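Local coordinates for protein bacterial leucyl aminopeptidase (Legionella pneumophila, PDB 6ESL) that probably removes amino-terminal residues, leucine among them, from peptides as a secreted zinc aminopeptidase of the M28 family, at residues E119-A124 / A387-S392; T156-K161 / T178-T183; Y171-T176 / T193-D198; K197-P202 / K245-F250; A203-A208 / I275-V280. All coordinates share one frame; numbering follows the deposited sequence.

Contact 1 of 5, residues E119-A124 / A387-S392; sequences EEVNAA and AIELAS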
# COMPACT_ATOMS: atom_id res chain seq x y z
N GLU B 119 4.16 13.91 22.36
CA GLU B 119 4.96 14.91 23.07
C GLU B 119 6.45 14.69 22.90
O GLU B 119 7.17 15.66 22.62
CB GLU B 119 4.59 15.02 24.57
CG GLU B 119 3.19 15.58 24.82
CD GLU B 119 2.82 15.62 26.29
OE1 GLU B 119 3.58 15.04 27.11
OE2 GLU B 119 1.80 16.26 26.63
N GLU B 120 6.91 13.44 23.03
CA GLU B 120 8.33 13.12 22.87
C GLU B 120 8.84 13.43 21.46
O GLU B 120 9.94 13.96 21.29
CB GLU B 120 8.59 11.66 23.22
CG GLU B 120 10.04 11.23 23.06
CD GLU B 120 10.26 9.77 23.40
OE1 GLU B 120 9.28 9.10 23.80
OE2 GLU B 120 11.40 9.29 23.28
N VAL B 121 8.04 13.09 20.45
CA VAL B 121 8.42 13.35 19.04
C VAL B 121 8.50 14.85 18.75
O VAL B 121 9.51 15.38 18.25
CB VAL B 121 7.39 12.73 18.06
CG1 VAL B 121 7.68 13.18 16.63
CG2 VAL B 121 7.41 11.21 18.11
N ASN B 122 7.45 15.57 19.17
CA ASN B 122 7.36 17.01 18.88
C ASN B 122 8.45 17.78 19.55
O ASN B 122 8.96 18.73 18.97
CB ASN B 122 5.95 17.58 19.16
CG ASN B 122 5.00 17.30 17.99
OD1 ASN B 122 5.37 17.47 16.83
ND2 ASN B 122 3.81 16.83 18.28
N ALA B 123 8.86 17.33 20.73
CA ALA B 123 10.02 17.95 21.42
C ALA B 123 11.33 17.64 20.75
O ALA B 123 12.21 18.51 20.60
CB ALA B 123 10.07 17.51 22.90
N ALA B 124 11.49 16.37 20.34
CA ALA B 124 12.69 15.99 19.60
C ALA B 124 12.80 16.73 18.25
O ALA B 124 13.90 17.12 17.87
CB ALA B 124 12.74 14.49 19.38
N ALA B 387 11.98 6.70 14.56
CA ALA B 387 12.76 6.09 15.65
C ALA B 387 12.00 6.14 16.96
O ALA B 387 11.75 5.09 17.60
CB ALA B 387 14.10 6.80 15.81
N ILE B 388 11.58 7.34 17.34
CA ILE B 388 10.98 7.50 18.66
C ILE B 388 9.65 6.74 18.75
O ILE B 388 9.44 6.02 19.71
CB ILE B 388 10.86 8.99 19.05
CG1 ILE B 388 12.24 9.61 19.29
CG2 ILE B 388 9.96 9.16 20.27
CD1 ILE B 388 12.24 11.11 19.32
N GLU B 389 8.77 6.84 17.76
CA GLU B 389 7.52 6.10 17.84
C GLU B 389 7.72 4.60 17.93
O GLU B 389 7.09 3.95 18.76
CB GLU B 389 6.58 6.35 16.63
CG GLU B 389 5.90 7.72 16.69
CD GLU B 389 4.72 7.76 17.70
OE1 GLU B 389 4.26 6.65 18.12
OE2 GLU B 389 4.29 8.92 18.07
N LEU B 390 8.57 4.03 17.05
CA LEU B 390 8.63 2.58 16.97
C LEU B 390 9.53 1.95 18.07
O LEU B 390 9.28 0.82 18.51
CB LEU B 390 9.07 2.15 15.58
CG LEU B 390 8.08 2.57 14.45
CD1 LEU B 390 8.60 2.13 13.11
CD2 LEU B 390 6.71 2.00 14.67
N ALA B 391 10.54 2.68 18.50
CA ALA B 391 11.49 2.18 19.50
C ALA B 391 10.92 2.32 20.90
O ALA B 391 11.44 1.69 21.82
CB ALA B 391 12.83 2.89 19.39
N SER B 392 9.87 3.13 21.06
CA SER B 392 9.19 3.31 22.35
C SER B 392 8.08 2.32 22.55
O SER B 392 7.46 2.36 23.58
CB SER B 392 8.64 4.73 22.50
OG SER B 392 9.63 5.69 22.31

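Contact 2 of 5, residues T156-K161 / T178-T183; sequences TANWLK and TFFVKT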
# COMPACT_ATOMS: atom_id res chain seq x y z
N THR B 156 35.44 8.20 3.89
CA THR B 156 34.10 8.61 4.22
C THR B 156 33.59 7.76 5.36
O THR B 156 33.01 8.25 6.31
CB THR B 156 33.14 8.43 2.98
OG1 THR B 156 33.60 9.25 1.90
CG2 THR B 156 31.67 8.77 3.29
N ALA B 157 33.75 6.44 5.23
CA ALA B 157 33.25 5.55 6.26
C ALA B 157 33.89 5.81 7.66
O ALA B 157 33.21 5.80 8.72
CB ALA B 157 33.55 4.10 5.84
N ASN B 158 35.24 5.91 7.65
CA ASN B 158 35.98 6.31 8.87
C ASN B 158 35.47 7.65 9.55
O ASN B 158 35.25 7.70 10.75
CB ASN B 158 37.45 6.51 8.53
CG ASN B 158 38.18 5.22 8.28
OD1 ASN B 158 37.73 4.15 8.65
ND2 ASN B 158 39.39 5.35 7.72
N TRP B 159 35.27 8.67 8.74
CA TRP B 159 34.73 9.98 9.22
C TRP B 159 33.33 9.87 9.79
O TRP B 159 33.07 10.34 10.84
CB TRP B 159 34.77 10.98 8.10
CG TRP B 159 34.34 12.31 8.55
CD1 TRP B 159 35.10 13.23 9.29
CD2 TRP B 159 33.09 12.92 8.32
NE1 TRP B 159 34.36 14.37 9.47
CE2 TRP B 159 33.12 14.20 8.92
CE3 TRP B 159 31.93 12.53 7.64
CZ2 TRP B 159 32.03 15.07 8.88
CZ3 TRP B 159 30.83 13.43 7.61
CH2 TRP B 159 30.88 14.64 8.22
N LEU B 160 32.41 9.16 9.13
CA LEU B 160 31.09 8.95 9.70
C LEU B 160 31.11 8.24 11.03
O LEU B 160 30.37 8.58 12.00
CB LEU B 160 30.15 8.17 8.69
CG LEU B 160 29.88 8.88 7.39
CD1 LEU B 160 29.24 7.99 6.28
CD2 LEU B 160 29.00 10.09 7.67
N LYS B 161 31.96 7.21 11.11
CA LYS B 161 32.08 6.45 12.32
C LYS B 161 32.58 7.38 13.48
O LYS B 161 31.99 7.35 14.55
CB LYS B 161 33.06 5.30 12.09
CG LYS B 161 33.34 4.42 13.30
CD LYS B 161 34.05 3.12 12.84
CE LYS B 161 34.00 1.98 13.84
NZ LYS B 161 35.01 2.30 14.93
N THR B 178 29.56 1.00 17.85
CA THR B 178 29.76 1.07 16.42
C THR B 178 30.54 -0.11 15.88
O THR B 178 31.41 -0.62 16.53
CB THR B 178 30.47 2.34 16.04
OG1 THR B 178 31.81 2.28 16.48
CG2 THR B 178 29.73 3.55 16.62
N PHE B 179 30.25 -0.52 14.65
CA PHE B 179 31.15 -1.47 13.97
C PHE B 179 31.08 -1.41 12.45
O PHE B 179 30.07 -0.97 11.89
CB PHE B 179 30.92 -2.88 14.47
CG PHE B 179 29.53 -3.41 14.30
CD1 PHE B 179 28.57 -3.21 15.30
CD2 PHE B 179 29.18 -4.15 13.17
CE1 PHE B 179 27.26 -3.76 15.15
CE2 PHE B 179 27.92 -4.70 13.04
CZ PHE B 179 26.94 -4.49 14.01
N PHE B 180 32.17 -1.77 11.81
CA PHE B 180 32.17 -1.92 10.39
C PHE B 180 31.71 -3.30 10.02
O PHE B 180 32.07 -4.28 10.66
CB PHE B 180 33.54 -1.69 9.76
CG PHE B 180 33.97 -0.25 9.72
CD1 PHE B 180 33.08 0.77 9.30
CD2 PHE B 180 35.32 0.11 10.03
CE1 PHE B 180 33.49 2.09 9.22
CE2 PHE B 180 35.75 1.42 9.93
CZ PHE B 180 34.84 2.42 9.57
N VAL B 181 30.89 -3.38 8.96
CA VAL B 181 30.65 -4.60 8.26
C VAL B 181 31.36 -4.56 6.92
O VAL B 181 31.09 -3.72 6.09
CB VAL B 181 29.17 -4.82 8.03
CG1 VAL B 181 28.95 -6.11 7.22
CG2 VAL B 181 28.45 -4.93 9.37
N LYS B 182 32.26 -5.50 6.72
CA LYS B 182 33.00 -5.63 5.47
C LYS B 182 32.14 -5.87 4.21
O LYS B 182 30.98 -6.33 4.25
CB LYS B 182 34.13 -6.66 5.62
CG LYS B 182 35.19 -6.18 6.57
CD LYS B 182 36.28 -7.24 6.70
CE LYS B 182 37.37 -6.77 7.63
NZ LYS B 182 38.38 -7.87 7.73
N THR B 183 32.73 -5.46 3.09
CA THR B 183 32.03 -5.39 1.80
C THR B 183 32.71 -6.27 0.73
O THR B 183 32.90 -5.83 -0.39
CB THR B 183 32.02 -3.95 1.34
OG1 THR B 183 31.71 -3.09 2.46
CG2 THR B 183 30.92 -3.77 0.28

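Contact 3 of 5, residues Y171-T176 / T193-D198; sequences YGRTDT and TVIGKD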
# COMPACT_ATOMS: atom_id res chain seq x y z
N TYR B 171 27.29 13.94 24.32
CA TYR B 171 26.06 13.94 25.12
C TYR B 171 26.05 12.98 26.32
O TYR B 171 25.07 12.94 27.09
CB TYR B 171 24.83 13.70 24.17
CG TYR B 171 24.81 14.76 23.05
CD1 TYR B 171 24.55 16.10 23.34
CD2 TYR B 171 25.14 14.46 21.74
CE1 TYR B 171 24.59 17.10 22.36
CE2 TYR B 171 25.19 15.46 20.76
CZ TYR B 171 24.90 16.78 21.08
OH TYR B 171 24.92 17.79 20.14
N GLY B 172 27.15 12.24 26.52
CA GLY B 172 27.18 11.21 27.58
C GLY B 172 26.19 10.08 27.37
O GLY B 172 25.64 9.50 28.31
N ARG B 173 25.95 9.71 26.12
CA ARG B 173 25.14 8.53 25.85
C ARG B 173 26.11 7.35 26.01
O ARG B 173 27.16 7.32 25.35
CB ARG B 173 24.52 8.62 24.45
CG ARG B 173 23.43 7.61 24.23
CD ARG B 173 22.04 8.02 24.73
NE ARG B 173 21.21 6.82 24.70
CZ ARG B 173 19.87 6.75 24.80
NH1 ARG B 173 19.10 7.84 24.88
NH2 ARG B 173 19.28 5.55 24.76
N THR B 174 25.79 6.41 26.92
CA THR B 174 26.71 5.29 27.29
C THR B 174 26.22 3.94 26.74
O THR B 174 26.88 2.95 26.95
CB THR B 174 26.81 5.10 28.83
OG1 THR B 174 25.54 4.64 29.30
CG2 THR B 174 27.19 6.38 29.55
N ASP B 175 25.11 3.89 26.02
CA ASP B 175 24.57 2.59 25.59
C ASP B 175 24.75 2.41 24.05
O ASP B 175 23.98 1.71 23.40
CB ASP B 175 23.11 2.41 26.09
CG ASP B 175 22.09 3.36 25.39
OD1 ASP B 175 22.53 4.42 24.86
OD2 ASP B 175 20.85 3.03 25.41
N THR B 176 25.81 3.02 23.52
CA THR B 176 26.09 3.01 22.11
C THR B 176 27.28 2.14 21.71
O THR B 176 28.13 1.80 22.52
CB THR B 176 26.34 4.43 21.48
OG1 THR B 176 27.43 5.10 22.09
CG2 THR B 176 25.09 5.25 21.46
N THR B 193 25.78 1.40 13.42
CA THR B 193 25.78 2.10 14.70
C THR B 193 24.54 1.66 15.47
O THR B 193 23.55 1.24 14.87
CB THR B 193 25.76 3.62 14.51
OG1 THR B 193 24.45 4.04 14.10
CG2 THR B 193 26.77 4.04 13.46
N VAL B 194 24.60 1.77 16.79
CA VAL B 194 23.47 1.32 17.61
C VAL B 194 23.33 2.13 18.87
O VAL B 194 24.37 2.45 19.51
CB VAL B 194 23.50 -0.21 17.90
CG1 VAL B 194 24.72 -0.64 18.71
CG2 VAL B 194 22.20 -0.68 18.54
N ILE B 195 22.08 2.47 19.20
CA ILE B 195 21.73 3.15 20.45
C ILE B 195 20.86 2.20 21.22
O ILE B 195 19.76 1.91 20.77
CB ILE B 195 21.03 4.51 20.21
CG1 ILE B 195 21.98 5.44 19.45
CG2 ILE B 195 20.70 5.19 21.55
CD1 ILE B 195 21.26 6.54 18.68
N GLY B 196 21.37 1.73 22.39
CA GLY B 196 20.70 0.66 23.16
C GLY B 196 21.27 -0.70 22.82
O GLY B 196 20.52 -1.68 22.58
N LYS B 197 22.60 -0.78 22.81
CA LYS B 197 23.34 -1.96 22.37
C LYS B 197 22.97 -3.25 23.07
O LYS B 197 23.03 -4.30 22.45
CB LYS B 197 24.83 -1.76 22.51
CG LYS B 197 25.31 -1.80 23.96
CD LYS B 197 26.66 -1.14 24.15
CE LYS B 197 27.29 -1.54 25.48
NZ LYS B 197 28.74 -1.34 25.44
N ASP B 198 22.58 -3.18 24.35
CA ASP B 198 22.21 -4.38 25.13
C ASP B 198 20.74 -4.79 25.11
O ASP B 198 20.38 -5.79 25.71
CB ASP B 198 22.74 -4.27 26.57
CG ASP B 198 24.23 -4.11 26.60
OD1 ASP B 198 24.85 -4.89 25.85
OD2 ASP B 198 24.78 -3.21 27.29

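Contact 4 of 5, residues K197-P202 / K245-F250; sequences KDIKAP and KRPIYF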
# COMPACT_ATOMS: atom_id res chain seq x y z
N LYS B 197 22.60 -0.78 22.81
CA LYS B 197 23.34 -1.96 22.37
C LYS B 197 22.97 -3.25 23.07
O LYS B 197 23.03 -4.30 22.45
CB LYS B 197 24.83 -1.76 22.51
CG LYS B 197 25.31 -1.80 23.96
CD LYS B 197 26.66 -1.14 24.15
CE LYS B 197 27.29 -1.54 25.48
NZ LYS B 197 28.74 -1.34 25.44
N ASP B 198 22.58 -3.18 24.35
CA ASP B 198 22.21 -4.38 25.13
C ASP B 198 20.74 -4.79 25.11
O ASP B 198 20.38 -5.79 25.71
CB ASP B 198 22.74 -4.27 26.57
CG ASP B 198 24.23 -4.11 26.60
OD1 ASP B 198 24.85 -4.89 25.85
OD2 ASP B 198 24.78 -3.21 27.29
N ILE B 199 19.89 -4.06 24.41
CA ILE B 199 18.47 -4.32 24.49
C ILE B 199 18.08 -5.48 23.53
O ILE B 199 18.37 -5.43 22.31
CB ILE B 199 17.66 -3.03 24.17
CG1 ILE B 199 18.08 -1.90 25.15
CG2 ILE B 199 16.15 -3.31 24.16
CD1 ILE B 199 17.45 -0.55 24.90
N LYS B 200 17.38 -6.46 24.09
CA LYS B 200 17.14 -7.77 23.49
C LYS B 200 15.76 -7.80 22.93
O LYS B 200 14.85 -8.41 23.47
CB LYS B 200 17.32 -8.89 24.56
CG LYS B 200 18.72 -9.08 25.07
CD LYS B 200 18.81 -10.17 26.13
CE LYS B 200 20.23 -10.36 26.63
NZ LYS B 200 20.26 -11.43 27.67
N ALA B 201 15.58 -7.10 21.82
CA ALA B 201 14.29 -6.95 21.23
C ALA B 201 14.48 -6.63 19.73
O ALA B 201 15.54 -6.15 19.33
CB ALA B 201 13.49 -5.88 21.93
N PRO B 202 13.51 -6.98 18.91
CA PRO B 202 13.65 -6.65 17.46
C PRO B 202 13.91 -5.16 17.21
O PRO B 202 13.26 -4.32 17.81
CB PRO B 202 12.34 -7.18 16.84
CG PRO B 202 11.97 -8.36 17.77
CD PRO B 202 12.33 -7.84 19.16
N LYS B 245 12.42 0.98 24.40
CA LYS B 245 12.15 -0.46 24.50
C LYS B 245 12.83 -1.34 23.44
O LYS B 245 12.64 -2.55 23.46
CB LYS B 245 10.65 -0.70 24.42
CG LYS B 245 9.93 -0.18 25.67
CD LYS B 245 8.43 -0.31 25.47
CE LYS B 245 7.98 -1.76 25.36
NZ LYS B 245 6.48 -1.73 25.30
N ARG B 246 13.54 -0.73 22.47
CA ARG B 246 14.18 -1.48 21.35
C ARG B 246 15.49 -0.82 21.01
O ARG B 246 15.62 0.39 21.17
CB ARG B 246 13.28 -1.51 20.06
CG ARG B 246 11.91 -2.11 20.23
CD ARG B 246 11.09 -1.90 19.00
NE ARG B 246 9.80 -2.56 19.16
CZ ARG B 246 9.58 -3.88 19.04
NH1 ARG B 246 10.55 -4.75 18.81
NH2 ARG B 246 8.38 -4.38 19.22
N PRO B 247 16.48 -1.60 20.55
CA PRO B 247 17.68 -0.94 20.02
C PRO B 247 17.33 -0.18 18.71
O PRO B 247 16.43 -0.60 17.94
CB PRO B 247 18.62 -2.09 19.73
CG PRO B 247 17.75 -3.28 19.57
CD PRO B 247 16.46 -3.06 20.27
N ILE B 248 18.05 0.91 18.50
CA ILE B 248 17.90 1.75 17.34
C ILE B 248 19.20 1.72 16.52
O ILE B 248 20.26 2.21 17.00
CB ILE B 248 17.57 3.20 17.73
CG1 ILE B 248 16.20 3.28 18.39
CG2 ILE B 248 17.57 4.10 16.51
CD1 ILE B 248 16.03 4.58 19.19
N TYR B 249 19.13 1.26 15.27
CA TYR B 249 20.37 1.30 14.49
C TYR B 249 20.35 2.46 13.48
O TYR B 249 19.41 2.63 12.75
CB TYR B 249 20.68 -0.04 13.80
CG TYR B 249 21.03 -1.24 14.66
CD1 TYR B 249 20.07 -2.06 15.15
CD2 TYR B 249 22.40 -1.60 14.89
CE1 TYR B 249 20.40 -3.20 15.92
CE2 TYR B 249 22.76 -2.71 15.64
CZ TYR B 249 21.75 -3.52 16.14
OH TYR B 249 22.05 -4.65 16.82
N PHE B 250 21.44 3.16 13.41
CA PHE B 250 21.75 4.02 12.31
C PHE B 250 22.84 3.44 11.43
O PHE B 250 23.89 3.14 11.89
CB PHE B 250 22.08 5.48 12.73
CG PHE B 250 20.90 6.21 13.29
CD1 PHE B 250 20.60 6.08 14.67
CD2 PHE B 250 20.11 7.08 12.50
CE1 PHE B 250 19.50 6.79 15.21
CE2 PHE B 250 19.03 7.79 13.02
CZ PHE B 250 18.72 7.63 14.36

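Contact 5 of 5, residues A203-A208 / I275-V280; sequences AIVIGA and IPVKAV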
# COMPACT_ATOMS: atom_id res chain seq x y z
N ALA B 203 14.97 -4.85 16.47
CA ALA B 203 15.47 -3.47 16.37
C ALA B 203 14.70 -2.60 15.35
O ALA B 203 13.97 -3.12 14.49
CB ALA B 203 16.93 -3.47 15.99
N ILE B 204 15.01 -1.32 15.39
CA ILE B 204 14.51 -0.33 14.47
C ILE B 204 15.73 0.15 13.72
O ILE B 204 16.67 0.57 14.32
CB ILE B 204 13.90 0.88 15.18
CG1 ILE B 204 12.64 0.53 15.93
CG2 ILE B 204 13.60 1.98 14.21
CD1 ILE B 204 11.73 -0.44 15.22
N VAL B 205 15.70 0.12 12.41
CA VAL B 205 16.85 0.52 11.62
C VAL B 205 16.61 1.73 10.70
O VAL B 205 15.62 1.77 10.04
CB VAL B 205 17.31 -0.64 10.74
CG1 VAL B 205 18.47 -0.26 9.87
CG2 VAL B 205 17.56 -1.91 11.52
N ILE B 206 17.51 2.70 10.69
CA ILE B 206 17.44 3.86 9.84
C ILE B 206 18.69 3.90 9.02
O ILE B 206 19.75 3.94 9.57
CB ILE B 206 17.33 5.14 10.66
CG1 ILE B 206 16.04 5.20 11.44
CG2 ILE B 206 17.41 6.36 9.79
CD1 ILE B 206 16.18 4.82 12.87
N GLY B 207 18.56 3.94 7.71
CA GLY B 207 19.71 3.90 6.84
C GLY B 207 19.79 4.93 5.75
O GLY B 207 18.78 5.59 5.42
N ALA B 208 20.95 4.95 5.12
CA ALA B 208 21.29 5.78 3.96
C ALA B 208 22.56 5.14 3.37
O ALA B 208 23.24 4.36 4.08
CB ALA B 208 21.63 7.22 4.44
N ILE B 275 20.28 -11.12 14.88
CA ILE B 275 19.93 -9.83 15.51
C ILE B 275 18.59 -9.57 14.86
O ILE B 275 18.55 -9.36 13.67
CB ILE B 275 20.90 -8.73 15.12
CG1 ILE B 275 22.27 -9.06 15.65
CG2 ILE B 275 20.37 -7.34 15.54
CD1 ILE B 275 23.37 -8.11 15.13
N PRO B 276 17.50 -9.65 15.63
CA PRO B 276 16.23 -9.50 14.93
C PRO B 276 15.94 -8.02 14.66
O PRO B 276 16.49 -7.14 15.33
CB PRO B 276 15.20 -10.10 15.91
CG PRO B 276 15.84 -9.91 17.27
CD PRO B 276 17.34 -9.76 17.10
N VAL B 277 15.10 -7.80 13.66
CA VAL B 277 14.75 -6.44 13.18
C VAL B 277 13.28 -6.39 12.97
O VAL B 277 12.69 -7.21 12.22
CB VAL B 277 15.47 -6.05 11.90
CG1 VAL B 277 15.02 -4.69 11.38
CG2 VAL B 277 16.96 -6.04 12.12
N LYS B 278 12.67 -5.41 13.61
CA LYS B 278 11.25 -5.15 13.49
C LYS B 278 10.89 -4.31 12.26
O LYS B 278 9.95 -4.61 11.56
CB LYS B 278 10.75 -4.38 14.75
CG LYS B 278 9.28 -4.01 14.57
CD LYS B 278 8.44 -3.82 15.81
CE LYS B 278 6.99 -4.05 15.34
NZ LYS B 278 5.96 -3.59 16.28
N ALA B 279 11.63 -3.21 12.04
CA ALA B 279 11.30 -2.30 10.94
C ALA B 279 12.51 -1.47 10.48
O ALA B 279 13.35 -1.03 11.32
CB ALA B 279 10.15 -1.38 11.33
N VAL B 280 12.54 -1.22 9.16
CA VAL B 280 13.64 -0.52 8.51
C VAL B 280 13.09 0.67 7.67
O VAL B 280 12.07 0.51 6.96
CB VAL B 280 14.37 -1.50 7.58
CG1 VAL B 280 15.52 -0.84 6.93
CG2 VAL B 280 14.85 -2.68 8.41

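Contact 1 of 5, residues E119-A124 / A387-S392
Two helices packed nearly antiparallel make this contact: the short helix 118-125 lies against the last turn of the C-terminal helix 373-391. Their local axes run at 155° and stay 9.7 Å apart at closest approach. Ile388 carries the contact, and its two branches do different jobs. CG2 lies anti to the backbone N (CG1 is at chi1 -68°) and meets the Glu120 side chain, 3.2 Å from Glu120 CD, so a methyl group sits against the carboxylate carbon as the two side chains cross. CD1 reaches on to Ala124, where the Ile388 CD1 to Ala124 CB distance of 3.4 Å is tighter than an ordinary methyl-methyl contact. Beside them Val121 runs past Ile388 in the opposite direction, with Val121 CG2 3.9 Å from Ile388 CG2, and the same valine methyl also brushes Glu389.

The polar groups are served from other directions. Ser392 OG bonds back to Ile388 O at 2.6 Å, within its own segment, while Glu120 OE1 stays 3.7 Å from Ser392 OG. The buried Glu389 carboxylate has OE2 bonded to Tyr319 OH and His117 N and OE1 to Lys116 N, which ties the residues leading into helix 118-125 to the C-terminal helix. Glu120 OE2 has a weak hydrogen bond to Thr242 OG1. Between the two segments themselves the join is therefore made by methyl groups, with the flat carboxylate end of Glu120 laid against one of them, while the carboxylates take their hydrogen bonds from residues outside; so many donors on Glu389 would be expected to stabilise its charged form.

Contact 2 of 5, residues T156-K161 / T178-T183
Lys161 leaves its helix with CG anti to the backbone N (chi1 178°) and runs extended to CE before bending at chi4, while Phe180 turns its ring off the strand with chi1 -74°; together these bring the lysine chain over the phenylalanine. The setting is helix-on-sheet packing in the alpha/beta fold of M28 peptidases: helix 151-170 lies along the outermost strand 176-183, with the two local axes 10.1 Å apart and running nearly antiparallel.

The main contact is a CH-pi interaction. Lys161 CD sits 3.8 Å from the centroid of the Phe180 ring, over one face but displaced toward the rim, and comes closest to CZ. The ammonium group lies farther along, and at 5.5 Å from Lys161 NZ to the Phe180 ring centroid any cation-pi attraction is weak at most. Its charge is answered instead by Glu165, one helical turn on, which also accepts a hydrogen bond from Thr178 OG1, so one carboxylate holds both the helix lysine and the strand threonine.

The ring is bordered at its rim as well. Ala157 O lies in the ring plane at the edge, and Ala157 CB adds an apolar touch 3.9 Å from Phe180 CE1. The exposed Asn158 starts off away from the strand, but its amide ends near the ring, the two planes 41° apart, and sets Asn158 OD1 3.5 Å from Phe180 CZ.

Contact 3 of 5, residues Y171-T176 / T193-D198
Backbone hydrogen bonds from Gly196 and Lys197 converge on one acceptor, Asp175 O. Lys197 N reaches it at 2.9 Å and nearly straight (168°), Gly196 N at 2.8 Å and more bent, and the two donors come from opposite faces of the carbonyl plane. Gly196 has positive phi (95°), and this backbone turn lets two consecutive N-H groups reach the same oxygen. One residue on, Thr176 and Ile195 form an antiparallel non-hydrogen-bonded pair, and Thr176 CA-H points at Val194 O over a CA to O distance of 3.2 Å.

The charged interaction lies within 171-176. Arg173 bends at chi2 (84°) and grips Asp175 side-on: NE to OD1 at 2.7 Å, in the guanidinium plane, and NH2 to OD2 at 3.0 Å, both on the syn side of the carboxylate. This paired grip fixes the turn of both flat groups, and Arg173 NH1 is held further by the carbonyl oxygens of Ser240 and Thr242.

Van der Waals packing surrounds these bonds. Ile195 CG2 lies over one face of the Arg173 guanidinium, 3.5 Å from Arg173 NH2, so the guanidinium of the salt bridge rests on a methyl group. Thr176 and Ile195 point the same way and pack CG2 against CG1, while the Lys197 chain runs past Asp175 O and Thr176 O.

Together these interactions join the chain leaving helix 151-170, closed by a Schellman motif at Gly172, to the end of strand 188-195; Ile195 and Thr176 face Phe164 of that helix and Leu238 of helix 220-239.

Contact 4 of 5, residues K197-P202 / K245-F250
The chain of 199-202 runs almost perpendicular to 245-247, the two directions 85° apart, so the loop leading into strand 203-209 crosses over the residues that lead into strand 248-253, two strand entries of the mixed sheet of the M28 alpha/beta fold. The CA atoms come nearest at Ala201 and Arg246, 5.5 Å apart, with Ile199 and Pro247 close behind.

Pro247 packs against the crossing loop. Its ring meets two carbonyl oxygens, with CD 3.4 Å from Ala201 O and CG 3.5 Å from Ile199 O, and CD also packs against Ile199 CG2. That methyl, anti to the backbone N (CG1 at chi1 -57°), reaches over Lys245 O and Arg246 CA, and Ala201 CB also lies against Lys245 O.

Arg246 supplies the single hydrogen bond between the segments. Its chain runs extended from CG to NE beside Pro202 O, then chi4 of -77° turns the guanidinium so that NH1 donates to Pro202 O at 2.9 Å. The acceptor lies in the guanidinium plane, whereas the donor is tilted from the carbonyl plane. NH1 also lies against the proline ring, 3.6 Å from Pro202 CD, while NE forms a salt bridge with the terminal carboxylate of Glu393.

Around this crossing, Pro247 rests on Val194 of strand 188-195 and Ala203 of strand 203-209, the two strands flanking 248-253, and Arg246 continues onto Lys278 of strand 277-282.

Contact 5 of 5, residues A203-A208 / I275-V280
Val205 packs against both Val277 and Val280 at the apolar centre of this parallel strand pair, part of the mixed central sheet of the M28 alpha/beta fold. With Val205 CG1 anti to the backbone N (chi1 178°), CG2 is left to meet Val277: Val205 CG2 is 3.8 Å from Val277 CG1, the two side chains crossing at about a right angle. Val280 instead lies alongside Val205 and points the same way, with Val280 CG2 4.0 Å from Val205 CB. These three share one face of the sheet with Ala203. On the other face, the end of Ile204 brings CD1 near Ala279 CB and Lys278 CB, and Leu390 and Phe386 of helix 373-391 cover it.

Outward from the valines come the backbone bonds. Val205 N donates to Ala279 O at 2.8 Å, and Ala203 N donates to Pro276 O at 3.0 Å. Between them the register slips by one residue, a beta bulge: Ala203 pairs with Val277, but Ile204 pairs with Ala279, so Lys278 is the extra residue where segment 275-280 turns a corner.

Lys278 marks the polar edge. Its CB points toward the neighbouring strand, but the extended chain carries the ammonium end away, past Arg246. At the bulge itself Ala203 O takes two donors: Lys278 N, in the carbonyl plane at 2.8 Å, and Ala279 N, a weak bond at 3.4 Å.

Overall arrangement
Contacts 2 to 5 all reach the same eight-stranded mixed sheet, and contact 1 encloses them along the chain by bringing helix 118-125 to the C-terminal helix. Contacts 2 and 3 alternate in sequence around strands 176-183 and 188-195, the sheet's outer pair on that side, with centres 16 Å apart. Contacts 3, 4 and 5 step inward, successive centres about 9 Å apart, through neighbouring strands 188-195, 248-253, 203-209 and 277-282; contacts 3 and 4 share Lys197 and Asp198. Contact 1, its centre about 15 and 16 Å from those of contacts 4 and 5, touches both through Leu390 and Ala391. Strand 203-209 ends at His209, a zinc ligand, so this framework leads directly to the metal site.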